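Local coordinates for VC0179-like protein (Escherichia coli, PDB 4XJ6) that probably joins GTP and ATP into cyclic GMP-AMP as a bacterial dinucleotide cyclase, a nucleotidyltransferase that works with magnesium ions, at residues Lys19-Lys24 with Val278-Lys283; Glu47-Ala52 with Lys102-Phe107; Gln114-Asn119 with His274-Cys279. All blocks are in the same frame, centred on the assembly; numbering follows the deposited sequence.

From the N terminus the chain runs through helix 16-20 into the turn of 19-24, where contact 1 opens; that loop closes only at helix 274-289. Contact 2 is nested inside it, closing a mainly helical excursion from helix 24-57 to the lead-in of strand 106-110. Contact 3 opens next, in the loop between strands 106-110 and 128-138, and ends on the same helix as contact 1, sharing Val278 and Cys279. Contacts 1 and 3 have centres about 6 Å apart, whereas contact 2 lies about 37 Å from contact 1 between centres. Together they tie N-terminal helices, the nucleotidyltransferase sheet and the C-terminal helices.

Contact 1 of 3, residues Lys19-Lys24 with Val278-Lys283; sequences KLKLSK and VCRFMK. With GH3 (3'-deoxy-guanosine-5'-triphosphate), chain D.
Leu20 and Phe281 supply the apolar part of this contact. Leu20 CD1 approaches the ring edge close to its plane, 3.7 Å from Phe281 CD1, and also lies 3.6 Å from Arg280 O. The leucine CG stands anti to its carbonyl carbon (chi1 -68°), which directs the branch at the helix; Phe281 itself stacks on Tyr9.

The polar part centres on Arg280, whose chain is extended from CG to NE and reaches from helix 274-289 to the turn after helix 16-20. Lys21 CG lies over one guanidinium face, toward its rim, 3.5 Å from Arg280 NH2. Lys21 NZ and Arg280 NH2 are 4.0 Å apart, and both form salt bridges to OD1 of Asp116, whose charge would offset theirs. A water accepts from Leu22 N and from Arg280 NH2 (2.9 Å), while NH1 of the arginine donates to Leu118 O.

The N-terminal turn thus packs against a C-terminal-domain helix that also lines a pocket for a bound nucleotide in this cyclic GMP-AMP synthase-like nucleotidyltransferase. There Lys283, bent at chi3 (64°), makes two hydrogen bonds from NZ to one of the two bound 3'-deoxy-GTP molecules, donating to O3G at 3.1 Å and to the bridging O3B at 3.2 Å. A further bond from NZ to Thr117 O fixes the ammonium beside the triphosphate tail.

Contact 2 of 3, residues Glu47-Ala52 with Lys102-Phe107; sequences EARQVA and KFQPRF
Arg49, on helical backbone in the middle of 47-52, has its CA 8.6 Å from the CA of Lys102, the nearest such pair between the segments. Phe103 is the first residue to leave helical geometry after helix 94-102, and the chain then runs extended through Gln104 and Pro105 into strand 106-110.

The gap is spanned by the side chain of Arg49, with CB directed toward the other segment and the chain bent at chi3 (-64°). Its CD lies 3.8 Å from Phe103 O. The site is where the long helix 24-57 passes the entry to the first strand of the nucleotidyltransferase sheet, and the side chain of Arg49 also touches Phe100 of helix 94-102.

Gln104 meets the guanidinium with its own chain crossing that of Arg49 at about a right angle. Its CG comes to 3.3 Å from Arg49 NH1. The amide, only 7° from parallel with the guanidinium, is displaced to one side of the guanidinium plane, the same side on which Gln104 CA lies over the face toward its rim. OE1 of Gln104 lies 3.2 Å from Arg49 NH2. On the strand side, Arg106 NH1 donates to Gln104 O at 3.3 Å, with an N-H...O angle of 148°.

Contact 3 of 3, residues Gln114-Asn119 with His274-Cys279; sequences QYDTLN and HLRSVC. With GH3 (3'-deoxy-guanosine-5'-triphosphate), chain D.
Irregular backbone at 114-119 runs beside helix 274-289, closest at Thr117 and Arg276, whose CA atoms are 6.3 Å apart. The principal link is a hydrogen bond from Arg276 NE to Tyr115 O, 3.0 Å long and nearly straight at 167°. The oxygen lies at the guanidinium edge, in its plane, whereas the nitrogen sits above the carbonyl plane. An extended chain from CG to NE carries the arginine there, with its CD 3.5 Å from Asp116 O and its CG 4.0 Å from Thr117 CG2.

Tyr115 faces one of the two bound 3'-deoxy-GTP molecules on its other flank. With CG between the backbone N and the carbonyl carbon (chi1 38°), the ring extends away from the helix, and its OH donates to O1B of that nucleotide at 2.5 Å. Phe264 meets this ring edge-to-face, and Leu118 CD1 lies 3.8 Å from O3G.

The contact joins the loop between strands 106-110 and 128-138 to the C-terminal helices beside this nucleotide. Arg276 grips the carbonyl of the very residue whose hydroxyl is hydrogen-bonded to the beta-phosphate, an arrangement consistent with a second-shell role in positioning Tyr115 for triphosphate binding.

Contact 1 of 3, residues Lys19-Lys24 with Val278-Lys283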
loop_
_atom_site.group_PDB
_atom_site.type_symbol
_atom_site.label_atom_id
_atom_site.label_comp_id
_atom_site.label_asym_id
_atom_site.label_seq_id
_atom_site.Cartn_x
_atom_site.Cartn_y
_atom_site.Cartn_z
ATOM N N LYS A 19 18.735 -7.628 -4.224
ATOM C CA LYS A 19 18.748 -6.173 -4.169
ATOM C C LYS A 19 17.375 -5.633 -3.797
ATOM O O LYS A 19 17.257 -4.544 -3.239
ATOM C CB LYS A 19 19.193 -5.585 -5.510
ATOM C CG LYS A 19 20.573 -6.021 -5.966
ATOM C CD LYS A 19 21.643 -5.591 -4.981
ATOM C CE LYS A 19 23.020 -5.990 -5.473
ATOM N NZ LYS A 19 24.091 -5.521 -4.556
ATOM N N LEU A 20 16.337 -6.400 -4.115
ATOM C CA LEU A 20 14.966 -5.962 -3.884
ATOM C C LEU A 20 14.448 -6.369 -2.507
ATOM O O LEU A 20 13.883 -5.548 -1.783
ATOM C CB LEU A 20 14.036 -6.520 -4.963
ATOM C CG LEU A 20 14.218 -5.993 -6.385
ATOM C CD1 LEU A 20 13.204 -6.630 -7.337
ATOM C CD2 LEU A 20 14.130 -4.466 -6.417
ATOM N N LYS A 21 14.632 -7.636 -2.152
ATOM C CA LYS A 21 14.053 -8.160 -0.923
ATOM C C LYS A 21 14.787 -7.674 0.322
ATOM O O LYS A 21 16.015 -7.605 0.355
ATOM C CB LYS A 21 14.039 -9.684 -0.952
ATOM C CG LYS A 21 13.014 -10.287 -0.012
ATOM C CD LYS A 21 12.956 -11.794 -0.142
ATOM C CE LYS A 21 11.638 -12.323 0.399
ATOM N NZ LYS A 21 11.350 -11.808 1.770
ATOM N N LEU A 22 14.011 -7.348 1.349
ATOM C CA LEU A 22 14.546 -6.890 2.626
ATOM C C LEU A 22 15.123 -8.049 3.431
ATOM O O LEU A 22 14.646 -9.179 3.339
ATOM C CB LEU A 22 13.457 -6.188 3.446
ATOM C CG LEU A 22 13.088 -4.732 3.148
ATOM C CD1 LEU A 22 12.558 -4.537 1.736
ATOM C CD2 LEU A 22 12.067 -4.249 4.160
ATOM N N SER A 23 16.152 -7.767 4.222
ATOM C CA SER A 23 16.676 -8.760 5.149
ATOM C C SER A 23 15.802 -8.787 6.399
ATOM O O SER A 23 14.919 -7.940 6.561
ATOM C CB SER A 23 18.126 -8.454 5.516
ATOM O OG SER A 23 18.223 -7.229 6.220
ATOM N N LYS A 24 16.042 -9.754 7.279
ATOM C CA LYS A 24 15.265 -9.853 8.509
ATOM C C LYS A 24 15.477 -8.617 9.373
ATOM O O LYS A 24 14.551 -8.146 10.030
ATOM C CB LYS A 24 15.635 -11.112 9.294
ATOM C CG LYS A 24 14.798 -11.317 10.554
ATOM C CD LYS A 24 15.676 -11.579 11.764
ATOM C CE LYS A 24 14.852 -11.732 13.033
ATOM N NZ LYS A 24 13.820 -12.798 12.923
ATOM N N VAL A 278 8.549 -12.236 -10.333
ATOM C CA VAL A 278 8.246 -11.440 -11.520
ATOM C C VAL A 278 7.418 -10.198 -11.181
ATOM O O VAL A 278 7.460 -9.204 -11.907
ATOM C CB VAL A 278 7.499 -12.271 -12.589
ATOM C CG1 VAL A 278 8.347 -13.453 -13.034
ATOM C CG2 VAL A 278 6.168 -12.751 -12.058
ATOM N N CYS A 279 6.671 -10.253 -10.080
ATOM C CA CYS A 279 5.916 -9.092 -9.617
ATOM C C CYS A 279 6.862 -8.087 -8.971
ATOM O O CYS A 279 6.718 -6.881 -9.156
ATOM C CB CYS A 279 4.818 -9.501 -8.632
ATOM S SG CYS A 279 3.337 -10.198 -9.406
ATOM N N ARG A 280 7.829 -8.601 -8.215
ATOM C CA ARG A 280 8.878 -7.773 -7.629
ATOM C C ARG A 280 9.666 -7.055 -8.716
ATOM O O ARG A 280 9.944 -5.859 -8.614
ATOM C CB ARG A 280 9.833 -8.617 -6.783
ATOM C CG ARG A 280 9.332 -8.970 -5.392
ATOM C CD ARG A 280 10.398 -9.745 -4.632
ATOM N NE ARG A 280 10.014 -10.004 -3.249
ATOM C CZ ARG A 280 10.154 -9.128 -2.261
ATOM N NH1 ARG A 280 10.664 -7.928 -2.505
ATOM N NH2 ARG A 280 9.781 -9.448 -1.030
ATOM N N PHE A 281 10.023 -7.800 -9.758
ATOM C CA PHE A 281 10.825 -7.272 -10.859
ATOM C C PHE A 281 10.084 -6.183 -11.633
ATOM O O PHE A 281 10.674 -5.176 -12.025
ATOM C CB PHE A 281 11.233 -8.407 -11.801
ATOM C CG PHE A 281 12.108 -9.446 -11.154
ATOM C CD1 PHE A 281 12.832 -9.149 -10.013
ATOM C CD2 PHE A 281 12.207 -10.722 -11.688
ATOM C CE1 PHE A 281 13.637 -10.101 -9.418
ATOM C CE2 PHE A 281 13.009 -11.679 -11.095
ATOM C CZ PHE A 281 13.727 -11.366 -9.955
ATOM N N MET A 282 8.789 -6.389 -11.851
ATOM C CA MET A 282 7.972 -5.414 -12.566
ATOM C C MET A 282 7.807 -4.141 -11.743
ATOM O O MET A 282 7.799 -3.033 -12.287
ATOM C CB MET A 282 6.603 -6.001 -12.912
ATOM C CG MET A 282 6.632 -7.010 -14.053
ATOM S SD MET A 282 7.541 -6.421 -15.498
ATOM C CE MET A 282 6.714 -4.868 -15.833
ATOM N N LYS A 283 7.679 -4.304 -10.430
ATOM C CA LYS A 283 7.577 -3.162 -9.531
ATOM C C LYS A 283 8.901 -2.412 -9.480
ATOM O O LYS A 283 8.925 -1.186 -9.370
ATOM C CB LYS A 283 7.164 -3.612 -8.132
ATOM C CG LYS A 283 5.732 -4.115 -8.046
ATOM C CD LYS A 283 5.453 -4.801 -6.718
ATOM C CE LYS A 283 5.565 -3.835 -5.548
ATOM N NZ LYS A 283 5.196 -4.491 -4.260
HETATM P PG GH3 D . 3.853 -1.533 -2.834
HETATM O O1G GH3 D . 4.200 -0.754 -4.079
HETATM O O2G GH3 D . 3.247 -0.629 -1.790
HETATM O O3G GH3 D . 5.106 -2.152 -2.267
HETATM O O3B GH3 D . 2.811 -2.686 -3.258
HETATM P PB GH3 D . 1.389 -2.887 -2.522
HETATM O O1B GH3 D . 0.922 -4.308 -2.721
HETATM O O2B GH3 D . 1.472 -2.613 -1.042
HETATM O O3A GH3 D . 0.384 -1.880 -3.284
HETATM P PA GH3 D . -0.272 -0.592 -2.578
HETATM O O1A GH3 D . -0.548 0.457 -3.632
HETATM O O2A GH3 D . 0.606 -0.039 -1.484
HETATM O "O5'" GH3 D . -1.660 -1.095 -1.938
HETATM C "C5'" GH3 D . -1.692 -1.798 -0.718
HETATM C "C4'" GH3 D . -3.043 -2.483 -0.569
HETATM O "O4'" GH3 D . -4.072 -1.543 -0.799
HETATM C "C3'" GH3 D . -3.263 -3.613 -1.559
HETATM C "C2'" GH3 D . -4.751 -3.555 -1.824
HETATM O "O2'" GH3 D . -5.424 -4.460 -0.979
HETATM C "C1'" GH3 D . -5.162 -2.134 -1.478
HETATM N N9 GH3 D . -5.378 -1.388 -2.725
HETATM C C8 GH3 D . -4.515 -0.464 -3.255
HETATM N N7 GH3 D . -5.045 0.021 -4.403
HETATM C C5 GH3 D . -6.244 -0.581 -4.602
HETATM C C6 GH3 D . -7.197 -0.457 -5.605
HETATM O O6 GH3 D . -7.013 0.324 -6.535
HETATM N N1 GH3 D . -8.348 -1.212 -5.550
HETATM C C2 GH3 D . -8.553 -2.085 -4.504
HETATM N N2 GH3 D . -9.668 -2.812 -4.456
HETATM N N3 GH3 D . -7.601 -2.204 -3.511
HETATM C C4 GH3 D . -6.466 -1.467 -3.555
HETATM O O HOH W 1 11.039 -7.818 1.059
#

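Contact 2 of 3, residues Glu47-Ala52 with Lys102-Phe107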
loop_
_atom_site.group_PDB
_atom_site.type_symbol
_atom_site.label_atom_id
_atom_site.label_comp_id
_atom_site.label_asym_id
_atom_site.label_seq_id
_atom_site.Cartn_x
_atom_site.Cartn_y
_atom_site.Cartn_z
ATOM N N GLU A 47 -7.428 7.757 24.834
ATOM C CA GLU A 47 -7.636 9.113 25.331
ATOM C C GLU A 47 -8.998 9.646 24.907
ATOM O O GLU A 47 -9.699 10.286 25.692
ATOM C CB GLU A 47 -6.527 10.044 24.832
ATOM C CG GLU A 47 -5.160 9.768 25.440
ATOM C CD GLU A 47 -4.070 10.636 24.841
ATOM O OE1 GLU A 47 -4.189 11.010 23.654
ATOM O OE2 GLU A 47 -3.095 10.944 25.558
ATOM N N ALA A 48 -9.367 9.372 23.660
ATOM C CA ALA A 48 -10.654 9.797 23.128
ATOM C C ALA A 48 -11.797 9.051 23.806
ATOM O O ALA A 48 -12.834 9.637 24.115
ATOM C CB ALA A 48 -10.700 9.589 21.622
ATOM N N ARG A 49 -11.594 7.756 24.039
ATOM C CA ARG A 49 -12.596 6.917 24.693
ATOM C C ARG A 49 -12.883 7.398 26.107
ATOM O O ARG A 49 -14.038 7.438 26.532
ATOM C CB ARG A 49 -12.144 5.454 24.723
ATOM C CG ARG A 49 -12.363 4.710 23.418
ATOM C CD ARG A 49 -12.047 3.235 23.572
ATOM N NE ARG A 49 -10.644 3.002 23.889
ATOM C CZ ARG A 49 -10.184 1.878 24.424
ATOM N NH1 ARG A 49 -11.023 0.889 24.708
ATOM N NH2 ARG A 49 -8.891 1.746 24.682
ATOM N N GLN A 50 -11.828 7.766 26.825
ATOM C CA GLN A 50 -11.954 8.265 28.189
ATOM C C GLN A 50 -12.826 9.514 28.247
ATOM O O GLN A 50 -13.689 9.640 29.116
ATOM C CB GLN A 50 -10.574 8.566 28.779
ATOM C CG GLN A 50 -10.612 9.031 30.226
ATOM C CD GLN A 50 -11.179 7.980 31.163
ATOM O OE1 GLN A 50 -12.318 8.088 31.620
ATOM N NE2 GLN A 50 -10.384 6.958 31.456
ATOM N N VAL A 51 -12.593 10.434 27.315
ATOM C CA VAL A 51 -13.377 11.659 27.234
ATOM C C VAL A 51 -14.804 11.321 26.810
ATOM O O VAL A 51 -15.763 11.904 27.315
ATOM C CB VAL A 51 -12.747 12.674 26.254
ATOM C CG1 VAL A 51 -13.625 13.907 26.120
ATOM C CG2 VAL A 51 -11.343 13.061 26.721
ATOM N N ALA A 52 -14.933 10.358 25.900
ATOM C CA ALA A 52 -16.236 9.871 25.463
ATOM C C ALA A 52 -17.021 9.302 26.641
ATOM O O ALA A 52 -18.239 9.452 26.718
ATOM C CB ALA A 52 -16.073 8.821 24.372
ATOM N N LYS A 102 -16.553 0.588 24.208
ATOM C CA LYS A 102 -16.395 -0.839 24.485
ATOM C C LYS A 102 -15.203 -1.488 23.778
ATOM O O LYS A 102 -14.516 -2.326 24.361
ATOM C CB LYS A 102 -17.681 -1.585 24.110
ATOM C CG LYS A 102 -17.615 -3.091 24.320
ATOM C CD LYS A 102 -18.955 -3.755 24.046
ATOM C CE LYS A 102 -18.837 -5.268 24.114
ATOM N NZ LYS A 102 -18.327 -5.730 25.435
ATOM N N PHE A 103 -14.957 -1.108 22.529
ATOM C CA PHE A 103 -13.961 -1.802 21.716
ATOM C C PHE A 103 -12.693 -0.994 21.480
ATOM O O PHE A 103 -12.736 0.224 21.330
ATOM C CB PHE A 103 -14.570 -2.199 20.371
ATOM C CG PHE A 103 -15.774 -3.082 20.494
ATOM C CD1 PHE A 103 -15.632 -4.447 20.688
ATOM C CD2 PHE A 103 -17.048 -2.549 20.426
ATOM C CE1 PHE A 103 -16.740 -5.263 20.805
ATOM C CE2 PHE A 103 -18.159 -3.359 20.541
ATOM C CZ PHE A 103 -18.007 -4.717 20.733
ATOM N N GLN A 104 -11.561 -1.692 21.458
ATOM C CA GLN A 104 -10.284 -1.094 21.091
ATOM C C GLN A 104 -10.055 -1.231 19.589
ATOM O O GLN A 104 -10.567 -2.161 18.968
ATOM C CB GLN A 104 -9.129 -1.750 21.856
ATOM C CG GLN A 104 -8.955 -1.265 23.283
ATOM C CD GLN A 104 -7.502 -1.279 23.722
ATOM O OE1 GLN A 104 -6.774 -0.304 23.528
ATOM N NE2 GLN A 104 -7.071 -2.386 24.313
ATOM N N PRO A 105 -9.291 -0.299 18.998
ATOM C CA PRO A 105 -8.928 -0.444 17.585
ATOM C C PRO A 105 -8.020 -1.650 17.354
ATOM O O PRO A 105 -7.195 -1.965 18.212
ATOM C CB PRO A 105 -8.188 0.862 17.275
ATOM C CG PRO A 105 -7.700 1.347 18.596
ATOM C CD PRO A 105 -8.761 0.947 19.579
ATOM N N ARG A 106 -8.181 -2.322 16.220
ATOM C CA ARG A 106 -7.284 -3.411 15.853
ATOM C C ARG A 106 -6.393 -2.967 14.699
ATOM O O ARG A 106 -6.729 -2.031 13.974
ATOM C CB ARG A 106 -8.071 -4.667 15.472
ATOM C CG ARG A 106 -8.130 -5.729 16.563
ATOM C CD ARG A 106 -9.021 -5.304 17.724
ATOM N NE ARG A 106 -9.133 -6.358 18.728
ATOM C CZ ARG A 106 -9.955 -6.314 19.773
ATOM N NH1 ARG A 106 -10.751 -5.266 19.957
ATOM N NH2 ARG A 106 -9.987 -7.320 20.636
ATOM N N PHE A 107 -5.255 -3.633 14.535
ATOM C CA PHE A 107 -4.308 -3.270 13.487
ATOM C C PHE A 107 -3.881 -4.489 12.681
ATOM O O PHE A 107 -3.434 -5.490 13.239
ATOM C CB PHE A 107 -3.080 -2.582 14.087
ATOM C CG PHE A 107 -3.408 -1.392 14.941
ATOM C CD1 PHE A 107 -3.592 -0.144 14.370
ATOM C CD2 PHE A 107 -3.528 -1.522 16.314
ATOM C CE1 PHE A 107 -3.893 0.951 15.153
ATOM C CE2 PHE A 107 -3.828 -0.429 17.101
ATOM C CZ PHE A 107 -4.009 0.809 16.521
#

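Contact 3 of 3, residues Gln114-Asn119 with His274-Cys279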
loop_
_atom_site.group_PDB
_atom_site.type_symbol
_atom_site.label_atom_id
_atom_site.label_comp_id
_atom_site.label_asym_id
_atom_site.label_seq_id
_atom_site.Cartn_x
_atom_site.Cartn_y
_atom_site.Cartn_z
ATOM N N GLN A 114 2.566 -7.551 3.612
ATOM C CA GLN A 114 1.781 -8.660 4.134
ATOM C C GLN A 114 1.940 -9.919 3.282
ATOM O O GLN A 114 2.080 -11.017 3.817
ATOM C CB GLN A 114 0.304 -8.266 4.237
ATOM C CG GLN A 114 -0.594 -9.359 4.800
ATOM C CD GLN A 114 -0.203 -9.782 6.208
ATOM O OE1 GLN A 114 0.382 -9.006 6.966
ATOM N NE2 GLN A 114 -0.525 -11.021 6.563
ATOM N N TYR A 115 1.923 -9.768 1.958
ATOM C CA TYR A 115 2.136 -10.921 1.083
ATOM C C TYR A 115 3.521 -10.910 0.435
ATOM O O TYR A 115 3.708 -11.462 -0.648
ATOM C CB TYR A 115 1.051 -11.016 -0.002
ATOM C CG TYR A 115 0.577 -9.704 -0.591
ATOM C CD1 TYR A 115 1.388 -8.959 -1.440
ATOM C CD2 TYR A 115 -0.704 -9.232 -0.329
ATOM C CE1 TYR A 115 0.943 -7.768 -1.987
ATOM C CE2 TYR A 115 -1.156 -8.045 -0.871
ATOM C CZ TYR A 115 -0.331 -7.316 -1.699
ATOM O OH TYR A 115 -0.785 -6.132 -2.237
ATOM N N ASP A 116 4.479 -10.274 1.106
ATOM C CA ASP A 116 5.899 -10.391 0.765
ATOM C C ASP A 116 6.242 -10.016 -0.682
ATOM O O ASP A 116 6.692 -10.860 -1.459
ATOM C CB ASP A 116 6.379 -11.822 1.047
ATOM C CG ASP A 116 7.887 -11.970 0.937
ATOM O OD1 ASP A 116 8.604 -10.982 1.199
ATOM O OD2 ASP A 116 8.354 -13.073 0.583
ATOM N N THR A 117 6.032 -8.754 -1.040
ATOM C CA THR A 117 6.471 -8.241 -2.337
ATOM C C THR A 117 7.041 -6.830 -2.194
ATOM O O THR A 117 7.165 -6.094 -3.174
ATOM C CB THR A 117 5.326 -8.226 -3.377
ATOM O OG1 THR A 117 4.176 -7.585 -2.816
ATOM C CG2 THR A 117 4.952 -9.641 -3.806
ATOM N N LEU A 118 7.390 -6.464 -0.964
ATOM C CA LEU A 118 7.940 -5.146 -0.685
ATOM C C LEU A 118 9.377 -5.031 -1.175
ATOM O O LEU A 118 10.249 -5.783 -0.745
ATOM C CB LEU A 118 7.874 -4.846 0.813
ATOM C CG LEU A 118 8.459 -3.492 1.219
ATOM C CD1 LEU A 118 7.717 -2.369 0.514
ATOM C CD2 LEU A 118 8.388 -3.323 2.716
ATOM N N ASN A 119 9.615 -4.089 -2.080
ATOM C CA ASN A 119 10.954 -3.862 -2.607
ATOM C C ASN A 119 11.667 -2.716 -1.900
ATOM O O ASN A 119 11.028 -1.804 -1.373
ATOM C CB ASN A 119 10.902 -3.572 -4.110
ATOM C CG ASN A 119 10.535 -4.792 -4.933
ATOM O OD1 ASN A 119 10.648 -5.927 -4.471
ATOM N ND2 ASN A 119 10.104 -4.562 -6.169
ATOM N N HIS A 274 7.327 -18.254 -8.517
ATOM C CA HIS A 274 8.015 -17.280 -9.362
ATOM C C HIS A 274 7.156 -16.043 -9.619
ATOM O O HIS A 274 7.641 -15.043 -10.150
ATOM C CB HIS A 274 8.422 -17.916 -10.695
ATOM C CG HIS A 274 7.270 -18.452 -11.487
ATOM N ND1 HIS A 274 6.748 -19.712 -11.282
ATOM C CD2 HIS A 274 6.539 -17.902 -12.486
ATOM C CE1 HIS A 274 5.746 -19.913 -12.118
ATOM N NE2 HIS A 274 5.598 -18.831 -12.860
ATOM N N LEU A 275 5.883 -16.118 -9.244
ATOM C CA LEU A 275 4.963 -14.999 -9.410
ATOM C C LEU A 275 5.389 -13.800 -8.570
ATOM O O LEU A 275 5.315 -12.658 -9.022
ATOM C CB LEU A 275 3.540 -15.406 -9.038
ATOM C CG LEU A 275 2.515 -14.274 -9.104
ATOM C CD1 LEU A 275 2.413 -13.745 -10.524
ATOM C CD2 LEU A 275 1.159 -14.734 -8.598
ATOM N N ARG A 276 5.821 -14.061 -7.340
ATOM C CA ARG A 276 6.303 -12.995 -6.473
ATOM C C ARG A 276 7.561 -12.365 -7.052
ATOM O O ARG A 276 7.740 -11.149 -6.989
ATOM C CB ARG A 276 6.574 -13.519 -5.063
ATOM C CG ARG A 276 5.331 -13.620 -4.195
ATOM C CD ARG A 276 5.681 -13.940 -2.750
ATOM N NE ARG A 276 4.487 -14.107 -1.925
ATOM C CZ ARG A 276 3.888 -15.274 -1.710
ATOM N NH1 ARG A 276 4.372 -16.379 -2.259
ATOM N NH2 ARG A 276 2.805 -15.337 -0.948
ATOM N N SER A 277 8.425 -13.202 -7.621
ATOM C CA SER A 277 9.663 -12.729 -8.226
ATOM C C SER A 277 9.384 -11.791 -9.397
ATOM O O SER A 277 9.907 -10.680 -9.444
ATOM C CB SER A 277 10.525 -13.910 -8.691
ATOM O OG SER A 277 10.887 -14.759 -7.612
ATOM N N VAL A 278 8.549 -12.236 -10.333
ATOM C CA VAL A 278 8.246 -11.440 -11.520
ATOM C C VAL A 278 7.418 -10.198 -11.181
ATOM O O VAL A 278 7.460 -9.204 -11.907
ATOM C CB VAL A 278 7.499 -12.271 -12.589
ATOM C CG1 VAL A 278 8.347 -13.453 -13.034
ATOM C CG2 VAL A 278 6.168 -12.751 -12.058
ATOM N N CYS A 279 6.671 -10.253 -10.080
ATOM C CA CYS A 279 5.916 -9.092 -9.617
ATOM C C CYS A 279 6.862 -8.087 -8.971
ATOM O O CYS A 279 6.718 -6.881 -9.156
ATOM C CB CYS A 279 4.818 -9.501 -8.632
ATOM S SG CYS A 279 3.337 -10.198 -9.406
HETATM P PG GH3 D . 3.853 -1.533 -2.834
HETATM O O1G GH3 D . 4.200 -0.754 -4.079
HETATM O O2G GH3 D . 3.247 -0.629 -1.790
HETATM O O3G GH3 D . 5.106 -2.152 -2.267
HETATM O O3B GH3 D . 2.811 -2.686 -3.258
HETATM P PB GH3 D . 1.389 -2.887 -2.522
HETATM O O1B GH3 D . 0.922 -4.308 -2.721
HETATM O O2B GH3 D . 1.472 -2.613 -1.042
HETATM O O3A GH3 D . 0.384 -1.880 -3.284
HETATM P PA GH3 D . -0.272 -0.592 -2.578
HETATM O O1A GH3 D . -0.548 0.457 -3.632
HETATM O O2A GH3 D . 0.606 -0.039 -1.484
HETATM O "O5'" GH3 D . -1.660 -1.095 -1.938
HETATM C "C5'" GH3 D . -1.692 -1.798 -0.718
HETATM C "C4'" GH3 D . -3.043 -2.483 -0.569
HETATM O "O4'" GH3 D . -4.072 -1.543 -0.799
HETATM C "C3'" GH3 D . -3.263 -3.613 -1.559
HETATM C "C2'" GH3 D . -4.751 -3.555 -1.824
HETATM O "O2'" GH3 D . -5.424 -4.460 -0.979
HETATM C "C1'" GH3 D . -5.162 -2.134 -1.478
HETATM N N9 GH3 D . -5.378 -1.388 -2.725
HETATM C C8 GH3 D . -4.515 -0.464 -3.255
HETATM N N7 GH3 D . -5.045 0.021 -4.403
HETATM C C5 GH3 D . -6.244 -0.581 -4.602
HETATM C C6 GH3 D . -7.197 -0.457 -5.605
HETATM O O6 GH3 D . -7.013 0.324 -6.535
HETATM N N1 GH3 D . -8.348 -1.212 -5.550
HETATM C C2 GH3 D . -8.553 -2.085 -4.504
HETATM N N2 GH3 D . -9.668 -2.812 -4.456
HETATM N N3 GH3 D . -7.601 -2.204 -3.511
HETATM C C4 GH3 D . -6.466 -1.467 -3.555
#